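Local coordinates for protein cadherin-related family member 2 (Mus musculus, PDB 5CYX) that probably forms calcium-dependent heterophilic complexes with CDHR5 through its extracellular cadherin repeats, so that microvilli of the epithelial brush border pack together, at residues T12-P17 / M91-E96; L16-P21 / P65-T70; A229-D234 / G282-E287. All blocks are in the same frame, centred on the assembly; numbering follows the deposited sequence.

In the fold
Interactions 1 and 2 sit together at the end of the first cadherin repeat that faces the second, their centres 11 Å apart. They share L16 and P17: the strand pairing of 12-17 with 91-96 runs straight into the calcium-binding loop around E18. The join is close, with E96 O 3.1 Å from E18 N in a probable hydrogen bond and V95 packed on both E18 and L66. Interaction 3 belongs to the third repeat, on the other side of the chain's centre, with its centre about 98 Å from that of interaction 2. It pairs the same two kinds of loop, E233 answering to E18 and D285-E287 to D67-E69, but with no calcium modelled there.

Interaction 1. Residues T12-P17 / M91-E96; sequences TLVTLP and MQVIVE
V14 bonds to two residues of the neighbouring strand: its N donates to Q92 O at 2.7 Å, and its O accepts I94 N at 2.9 Å. L16 repeats the pattern further on, giving its N to I94 O at 2.9 Å and taking E96 N on its O, while T12 O receives Q92 N at the start. This is parallel pairing of strand 13-17, outermost of its sheet within this chain, with strand 86-96, as in the cadherin fold, where the N-terminal strand region joins the last strand of the repeat. On the buried face V14 CG1 lies alongside V93 CG2 at 3.8 Å, and L16 CD1 reaches V93 CG1 at 4.0 Å. M91 bends at chi2 and chi3, which curls its CE back to 3.4 Å from L13 N. On the other face T15 CG2, anti to its own N, packs on E96 CG at 3.5 Å; the E96 carboxylate turns to R98 in a salt bridge. Across strand 86-96, F74 and I76 of strand 73-81 touch V93 and M91, and V14 meets M11 of another subunit. Five backbone bonds thus fix the register, burying V14, L16 and V93 on one face, in a strand leading directly to calcium ligand D97.

Interaction 2. Residues L16-P21 / P65-T70; sequences LPEDLP and PLDFET. With CA (calcium ion), chain B; CA (calcium ion), chain C.
Two of the three calcium ions at the junction of the first and second cadherin repeats are bound here by E18, just after strand 13-17, and by D67 and E69 of the DXE motif. One calcium takes E18 OE1 at 2.4 Å, D67 OD1 at 2.3 Å, E69 OE1 and a water, with D100 completing it. The second takes E18 OE2 at 2.2 Å and both E69 oxygens; E69 OE1 therefore bridges the two ions, 2.7 Å from this one. D97, R98 O, D100 and D133 also bind the second ion, and D133 brings in the next repeat. E18 CG sits between the backbone N and carbonyl carbon (chi1 75°) and the chain then runs out extended, which carries the carboxylate across to the metals. F68 N holds it there, donating to E18 OE1 at 2.9 Å from well above the carboxylate plane. Away from the ions L66 CD1 packs on L16 CB at 3.7 Å, and a water accepting from L66 N sits between E18 O and L20 O. Without calcium the three carboxylates, with E18 OE1 only 3.2 Å from E69 OE1, would probably repel one another.

Interaction 3. Residues A229-D234 / G282-E287; sequences ASVAED and GSLDRE
In the third cadherin repeat E233, the glutamate that follows strand 228-231, meets the DRE motif of D285, R286 and E287. E18 and the D67-E69 turn have the same pairing in the first repeat and bind calcium; no ion is modelled here, where the ordered chain ends at T325. A chi1 of 70° tucks the E233 CG over its own backbone, and the extended chain beyond crosses R286 at about a right angle. Its OE1 accepts R286 N at 3.2 Å from above the carboxylate plane. OE2 lies over one face of the guanidinium, toward its rim and 3.1 Å from R286 NE, so this salt bridge rests on charge alone, with no N-H aimed at the oxygen. R286 NE has a weak hydrogen bond to T325 instead. Like charge is close as well: E233 OE1 stands 3.5 Å from E287 OE2, and R286 probably offsets part of that repulsion. Replacing E233 by alanine takes away both carboxylate oxygens and would probably leave R286 N without its side-chain acceptor and the guanidinium freer to turn. Nearer the sandwich interior V231 and L284 reach toward each other tip to tip, beside F270, with V231 CG2 3.8 Å from L284 CD1.

Interaction 1. Residues T12-P17 / M91-E96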
loop_
_atom_site.group_PDB
_atom_site.type_symbol
_atom_site.label_atom_id
_atom_site.label_comp_id
_atom_site.label_asym_id
_atom_site.label_seq_id
_atom_site.Cartn_x
_atom_site.Cartn_y
_atom_site.Cartn_z
ATOM N N THR A 12 47.915 -3.458 -9.282
ATOM C CA THR A 12 48.442 -3.476 -7.897
ATOM C C THR A 12 47.593 -4.315 -6.929
ATOM O O THR A 12 47.904 -4.400 -5.751
ATOM C CB THR A 12 48.433 -2.055 -7.311
ATOM O OG1 THR A 12 47.067 -1.597 -7.222
ATOM C CG2 THR A 12 49.218 -1.083 -8.208
ATOM N N LEU A 13 46.489 -4.879 -7.407
ATOM C CA LEU A 13 45.553 -5.585 -6.559
ATOM C C LEU A 13 45.154 -6.901 -7.158
ATOM O O LEU A 13 45.329 -7.132 -8.346
ATOM C CB LEU A 13 44.313 -4.740 -6.258
ATOM C CG LEU A 13 43.553 -4.147 -7.449
ATOM C CD1 LEU A 13 42.509 -5.115 -8.000
ATOM C CD2 LEU A 13 42.909 -2.819 -7.060
ATOM N N VAL A 14 44.637 -7.771 -6.297
ATOM C CA VAL A 14 44.024 -9.008 -6.725
ATOM C C VAL A 14 42.611 -9.136 -6.101
ATOM O O VAL A 14 42.408 -8.839 -4.908
ATOM C CB VAL A 14 44.973 -10.152 -6.351
ATOM C CG1 VAL A 14 44.820 -10.580 -4.888
ATOM C CG2 VAL A 14 44.774 -11.293 -7.290
ATOM N N THR A 15 41.649 -9.588 -6.888
ATOM C CA THR A 15 40.263 -9.643 -6.476
ATOM C C THR A 15 39.864 -11.094 -6.316
ATOM O O THR A 15 39.963 -11.846 -7.285
ATOM C CB THR A 15 39.346 -9.018 -7.564
ATOM O OG1 THR A 15 39.706 -7.655 -7.756
ATOM C CG2 THR A 15 37.906 -9.037 -7.146
ATOM N N LEU A 16 39.434 -11.495 -5.117
ATOM C CA LEU A 16 38.945 -12.863 -4.873
ATOM C C LEU A 16 37.472 -12.881 -4.444
ATOM O O LEU A 16 37.080 -12.075 -3.638
ATOM C CB LEU A 16 39.792 -13.528 -3.776
ATOM C CG LEU A 16 41.281 -13.622 -4.154
ATOM C CD1 LEU A 16 42.174 -14.016 -2.977
ATOM C CD2 LEU A 16 41.488 -14.598 -5.303
ATOM N N PRO A 17 36.667 -13.820 -4.943
ATOM C CA PRO A 17 35.359 -13.983 -4.319
ATOM C C PRO A 17 35.444 -14.617 -2.880
ATOM O O PRO A 17 36.252 -15.533 -2.647
ATOM C CB PRO A 17 34.639 -14.935 -5.266
ATOM C CG PRO A 17 35.707 -15.698 -6.003
ATOM C CD PRO A 17 37.018 -14.980 -5.799
ATOM N N MET A 91 50.607 -5.732 -2.188
ATOM C CA MET A 91 49.530 -6.095 -3.094
ATOM C C MET A 91 48.287 -5.957 -2.269
ATOM O O MET A 91 48.252 -6.374 -1.101
ATOM C CB MET A 91 49.681 -7.567 -3.474
ATOM C CG MET A 91 48.735 -8.103 -4.518
ATOM S SD MET A 91 49.629 -8.357 -6.068
ATOM C CE MET A 91 48.517 -7.603 -7.257
ATOM N N GLN A 92 47.265 -5.376 -2.842
ATOM C CA GLN A 92 45.983 -5.351 -2.195
ATOM C C GLN A 92 45.063 -6.517 -2.646
ATOM O O GLN A 92 45.004 -6.847 -3.822
ATOM C CB GLN A 92 45.297 -4.030 -2.459
ATOM C CG GLN A 92 44.122 -3.811 -1.524
ATOM C CD GLN A 92 43.439 -2.489 -1.779
ATOM O OE1 GLN A 92 43.203 -2.108 -2.937
ATOM N NE2 GLN A 92 43.088 -1.791 -0.703
ATOM N N VAL A 93 44.340 -7.083 -1.677
ATOM C CA VAL A 93 43.320 -8.081 -1.915
ATOM C C VAL A 93 41.931 -7.438 -1.736
ATOM O O VAL A 93 41.604 -7.003 -0.647
ATOM C CB VAL A 93 43.513 -9.303 -1.000
ATOM C CG1 VAL A 93 42.473 -10.353 -1.307
ATOM C CG2 VAL A 93 44.899 -9.875 -1.181
ATOM N N ILE A 94 41.165 -7.305 -2.839
ATOM C CA ILE A 94 39.761 -6.959 -2.772
ATOM C C ILE A 94 38.975 -8.274 -2.601
ATOM O O ILE A 94 39.093 -9.185 -3.431
ATOM C CB ILE A 94 39.316 -6.187 -4.034
ATOM C CG1 ILE A 94 40.207 -4.953 -4.301
ATOM C CG2 ILE A 94 37.864 -5.744 -3.949
ATOM C CD1 ILE A 94 40.397 -4.053 -3.082
ATOM N N VAL A 95 38.200 -8.394 -1.527
ATOM C CA VAL A 95 37.280 -9.520 -1.339
ATOM C C VAL A 95 35.922 -9.122 -1.889
ATOM O O VAL A 95 35.379 -8.100 -1.499
ATOM C CB VAL A 95 37.173 -9.930 0.143
ATOM C CG1 VAL A 95 36.259 -11.143 0.320
ATOM C CG2 VAL A 95 38.541 -10.297 0.683
ATOM N N GLU A 96 35.393 -9.880 -2.843
ATOM C CA GLU A 96 34.060 -9.613 -3.386
ATOM C C GLU A 96 32.938 -10.302 -2.598
ATOM O O GLU A 96 33.018 -11.510 -2.247
ATOM C CB GLU A 96 33.943 -10.072 -4.836
ATOM C CG GLU A 96 34.652 -9.191 -5.834
ATOM C CD GLU A 96 34.245 -9.485 -7.283
ATOM O OE1 GLU A 96 33.972 -10.680 -7.593
ATOM O OE2 GLU A 96 34.213 -8.513 -8.090
#

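Interaction 2. Residues L16-P21 / P65-T70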
loop_
_atom_site.group_PDB
_atom_site.type_symbol
_atom_site.label_atom_id
_atom_site.label_comp_id
_atom_site.label_asym_id
_atom_site.label_seq_id
_atom_site.Cartn_x
_atom_site.Cartn_y
_atom_site.Cartn_z
ATOM N N LEU A 16 39.434 -11.495 -5.117
ATOM C CA LEU A 16 38.945 -12.863 -4.873
ATOM C C LEU A 16 37.472 -12.881 -4.444
ATOM O O LEU A 16 37.080 -12.075 -3.638
ATOM C CB LEU A 16 39.792 -13.528 -3.776
ATOM C CG LEU A 16 41.281 -13.622 -4.154
ATOM C CD1 LEU A 16 42.174 -14.016 -2.977
ATOM C CD2 LEU A 16 41.488 -14.598 -5.303
ATOM N N PRO A 17 36.667 -13.820 -4.943
ATOM C CA PRO A 17 35.359 -13.983 -4.319
ATOM C C PRO A 17 35.444 -14.617 -2.880
ATOM O O PRO A 17 36.252 -15.533 -2.647
ATOM C CB PRO A 17 34.639 -14.935 -5.266
ATOM C CG PRO A 17 35.707 -15.698 -6.003
ATOM C CD PRO A 17 37.018 -14.980 -5.799
ATOM N N GLU A 18 34.593 -14.119 -1.978
ATOM C CA GLU A 18 34.563 -14.533 -0.592
ATOM C C GLU A 18 34.182 -16.017 -0.414
ATOM O O GLU A 18 34.480 -16.576 0.569
ATOM C CB GLU A 18 33.653 -13.614 0.231
ATOM C CG GLU A 18 32.137 -13.774 0.063
ATOM C CD GLU A 18 31.338 -13.162 1.193
ATOM O OE1 GLU A 18 31.791 -13.207 2.391
ATOM O OE2 GLU A 18 30.214 -12.652 0.942
ATOM N N ASP A 19 33.560 -16.646 -1.410
ATOM C CA ASP A 19 33.262 -18.104 -1.352
ATOM C C ASP A 19 34.394 -18.970 -1.900
ATOM O O ASP A 19 34.190 -20.171 -2.092
ATOM C CB ASP A 19 31.956 -18.418 -2.092
ATOM C CG ASP A 19 31.980 -17.914 -3.513
ATOM O OD1 ASP A 19 33.058 -17.472 -3.927
ATOM O OD2 ASP A 19 30.972 -17.981 -4.232
ATOM N N LEU A 20 35.582 -18.394 -2.135
ATOM C CA LEU A 20 36.764 -19.168 -2.496
ATOM C C LEU A 20 37.073 -20.113 -1.353
ATOM O O LEU A 20 37.253 -19.671 -0.230
ATOM C CB LEU A 20 37.990 -18.322 -2.776
ATOM C CG LEU A 20 39.234 -19.016 -3.347
ATOM C CD1 LEU A 20 39.007 -19.552 -4.777
ATOM C CD2 LEU A 20 40.395 -18.038 -3.377
ATOM N N PRO A 21 37.066 -21.417 -1.623
ATOM C CA PRO A 21 37.306 -22.397 -0.549
ATOM C C PRO A 21 38.747 -22.436 -0.068
ATOM O O PRO A 21 39.694 -22.291 -0.858
ATOM C CB PRO A 21 36.984 -23.751 -1.205
ATOM C CG PRO A 21 36.384 -23.444 -2.507
ATOM C CD PRO A 21 36.784 -22.062 -2.909
ATOM N N PRO A 65 39.637 -18.767 5.625
ATOM C CA PRO A 65 38.432 -18.324 4.927
ATOM C C PRO A 65 38.333 -16.798 4.776
ATOM O O PRO A 65 38.670 -16.070 5.678
ATOM C CB PRO A 65 37.287 -18.877 5.806
ATOM C CG PRO A 65 37.889 -20.012 6.572
ATOM C CD PRO A 65 39.299 -19.581 6.826
ATOM N N LEU A 66 37.906 -16.370 3.594
ATOM C CA LEU A 66 37.616 -15.015 3.268
ATOM C C LEU A 66 36.204 -14.720 3.699
ATOM O O LEU A 66 35.354 -15.615 3.665
ATOM C CB LEU A 66 37.663 -14.832 1.738
ATOM C CG LEU A 66 39.013 -14.977 1.051
ATOM C CD1 LEU A 66 38.855 -14.768 -0.449
ATOM C CD2 LEU A 66 40.023 -13.983 1.594
ATOM N N ASP A 67 35.928 -13.465 4.041
ATOM C CA ASP A 67 34.614 -13.090 4.533
ATOM C C ASP A 67 34.421 -11.604 4.339
ATOM O O ASP A 67 34.962 -10.786 5.082
ATOM C CB ASP A 67 34.457 -13.473 6.048
ATOM C CG ASP A 67 33.051 -13.163 6.578
ATOM O OD1 ASP A 67 32.092 -12.977 5.791
ATOM O OD2 ASP A 67 32.887 -13.044 7.775
ATOM N N PHE A 68 33.664 -11.263 3.309
ATOM C CA PHE A 68 33.404 -9.902 2.965
ATOM C C PHE A 68 32.775 -9.144 4.116
ATOM O O PHE A 68 33.103 -7.985 4.339
ATOM C CB PHE A 68 32.449 -9.833 1.781
ATOM C CG PHE A 68 32.111 -8.435 1.389
ATOM C CD1 PHE A 68 33.007 -7.692 0.632
ATOM C CD2 PHE A 68 30.903 -7.849 1.765
ATOM C CE1 PHE A 68 32.687 -6.400 0.239
ATOM C CE2 PHE A 68 30.587 -6.559 1.383
ATOM C CZ PHE A 68 31.493 -5.837 0.644
ATOM N N GLU A 69 31.882 -9.806 4.846
ATOM C CA GLU A 69 31.159 -9.145 5.930
ATOM C C GLU A 69 32.067 -8.614 7.062
ATOM O O GLU A 69 31.698 -7.620 7.709
ATOM C CB GLU A 69 30.084 -10.068 6.513
ATOM C CG GLU A 69 28.810 -10.115 5.695
ATOM C CD GLU A 69 28.988 -10.677 4.267
ATOM O OE1 GLU A 69 29.521 -11.762 4.046
ATOM O OE2 GLU A 69 28.595 -10.041 3.323
ATOM N N THR A 70 33.240 -9.221 7.268
ATOM C CA THR A 70 34.213 -8.733 8.290
ATOM C C THR A 70 35.476 -8.084 7.716
ATOM O O THR A 70 35.912 -7.070 8.239
ATOM C CB THR A 70 34.679 -9.846 9.228
ATOM O OG1 THR A 70 34.412 -11.092 8.610
ATOM C CG2 THR A 70 33.932 -9.820 10.537
HETATM CA CA CA B . 30.582 -13.925 4.323
HETATM CA CA CA C . 28.272 -11.946 1.705
HETATM O O HOH W 1 36.406 -18.244 1.944
HETATM O O HOH W 2 29.116 -14.624 6.173
#

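Interaction 3. Residues A229-D234 / G282-E287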
loop_
_atom_site.group_PDB
_atom_site.type_symbol
_atom_site.label_atom_id
_atom_site.label_comp_id
_atom_site.label_asym_id
_atom_site.label_seq_id
_atom_site.Cartn_x
_atom_site.Cartn_y
_atom_site.Cartn_z
ATOM N N ALA A 229 -48.851 -17.148 24.472
ATOM C CA ALA A 229 -49.144 -17.653 25.806
ATOM C C ALA A 229 -50.585 -17.374 26.101
ATOM O O ALA A 229 -51.286 -16.731 25.287
ATOM C CB ALA A 229 -48.232 -17.001 26.852
ATOM N N SER A 230 -51.032 -17.873 27.261
ATOM C CA SER A 230 -52.407 -17.641 27.703
ATOM C C SER A 230 -52.474 -17.104 29.111
ATOM O O SER A 230 -51.649 -17.434 29.945
ATOM C CB SER A 230 -53.251 -18.920 27.582
ATOM O OG SER A 230 -54.502 -18.748 28.229
ATOM N N VAL A 231 -53.501 -16.299 29.356
ATOM C CA VAL A 231 -53.751 -15.690 30.652
ATOM C C VAL A 231 -55.260 -15.613 30.941
ATOM O O VAL A 231 -56.043 -15.195 30.090
ATOM C CB VAL A 231 -53.128 -14.272 30.732
ATOM C CG1 VAL A 231 -53.578 -13.380 29.568
ATOM C CG2 VAL A 231 -53.447 -13.625 32.069
ATOM N N ALA A 232 -55.663 -15.986 32.153
ATOM C CA ALA A 232 -57.075 -15.908 32.541
ATOM C C ALA A 232 -57.499 -14.450 32.706
ATOM O O ALA A 232 -56.707 -13.622 33.201
ATOM C CB ALA A 232 -57.296 -16.670 33.836
ATOM N N GLU A 233 -58.765 -14.153 32.413
ATOM C CA GLU A 233 -59.240 -12.761 32.302
ATOM C C GLU A 233 -59.339 -12.033 33.662
ATOM O O GLU A 233 -59.466 -10.821 33.696
ATOM C CB GLU A 233 -60.592 -12.681 31.588
ATOM C CG GLU A 233 -61.789 -13.235 32.360
ATOM C CD GLU A 233 -63.105 -13.045 31.617
ATOM O OE1 GLU A 233 -63.426 -11.885 31.281
ATOM O OE2 GLU A 233 -63.820 -14.045 31.377
ATOM N N ASP A 234 -59.335 -12.797 34.751
ATOM C CA ASP A 234 -59.362 -12.278 36.121
ATOM C C ASP A 234 -57.983 -12.260 36.781
ATOM O O ASP A 234 -57.889 -12.052 37.982
ATOM C CB ASP A 234 -60.281 -13.166 36.966
ATOM C CG ASP A 234 -59.721 -14.587 37.157
ATOM O OD1 ASP A 234 -58.825 -15.015 36.369
ATOM O OD2 ASP A 234 -60.182 -15.269 38.100
ATOM N N GLY A 282 -52.935 -4.289 33.793
ATOM C CA GLY A 282 -54.249 -3.654 33.742
ATOM C C GLY A 282 -55.352 -4.674 33.870
ATOM O O GLY A 282 -55.109 -5.883 33.797
ATOM N N SER A 283 -56.560 -4.182 34.085
ATOM C CA SER A 283 -57.739 -5.035 34.069
ATOM C C SER A 283 -57.910 -5.646 32.674
ATOM O O SER A 283 -57.953 -4.920 31.684
ATOM C CB SER A 283 -58.967 -4.225 34.455
ATOM O OG SER A 283 -59.952 -5.083 34.950
ATOM N N LEU A 284 -57.938 -6.975 32.603
ATOM C CA LEU A 284 -58.220 -7.712 31.348
ATOM C C LEU A 284 -59.711 -8.023 31.219
ATOM O O LEU A 284 -60.418 -8.117 32.204
ATOM C CB LEU A 284 -57.454 -9.036 31.316
ATOM C CG LEU A 284 -55.964 -9.024 31.653
ATOM C CD1 LEU A 284 -55.404 -10.435 31.521
ATOM C CD2 LEU A 284 -55.206 -8.050 30.764
ATOM N N ASP A 285 -60.176 -8.248 30.002
ATOM C CA ASP A 285 -61.617 -8.366 29.747
ATOM C C ASP A 285 -61.877 -9.202 28.483
ATOM O O ASP A 285 -61.901 -8.674 27.361
ATOM C CB ASP A 285 -62.229 -6.952 29.672
ATOM C CG ASP A 285 -63.742 -6.954 29.523
ATOM O OD1 ASP A 285 -64.419 -7.917 29.948
ATOM O OD2 ASP A 285 -64.259 -5.962 28.978
ATOM N N ARG A 286 -62.067 -10.509 28.695
ATOM C CA ARG A 286 -62.285 -11.502 27.620
ATOM C C ARG A 286 -63.394 -11.094 26.638
ATOM O O ARG A 286 -63.283 -11.349 25.437
ATOM C CB ARG A 286 -62.606 -12.875 28.245
ATOM C CG ARG A 286 -62.722 -14.052 27.280
ATOM C CD ARG A 286 -63.687 -15.132 27.788
ATOM N NE ARG A 286 -63.146 -15.891 28.925
ATOM C CZ ARG A 286 -63.832 -16.771 29.668
ATOM N NH1 ARG A 286 -63.233 -17.395 30.688
ATOM N NH2 ARG A 286 -65.109 -17.050 29.401
ATOM N N GLU A 287 -64.441 -10.451 27.164
ATOM C CA GLU A 287 -65.629 -10.056 26.381
ATOM C C GLU A 287 -65.348 -8.982 25.329
ATOM O O GLU A 287 -65.887 -9.056 24.220
ATOM C CB GLU A 287 -66.793 -9.615 27.296
ATOM C CG GLU A 287 -67.667 -10.765 27.796
ATOM C CD GLU A 287 -66.872 -11.853 28.505
ATOM O OE1 GLU A 287 -66.601 -12.904 27.877
ATOM O OE2 GLU A 287 -66.495 -11.642 29.680
#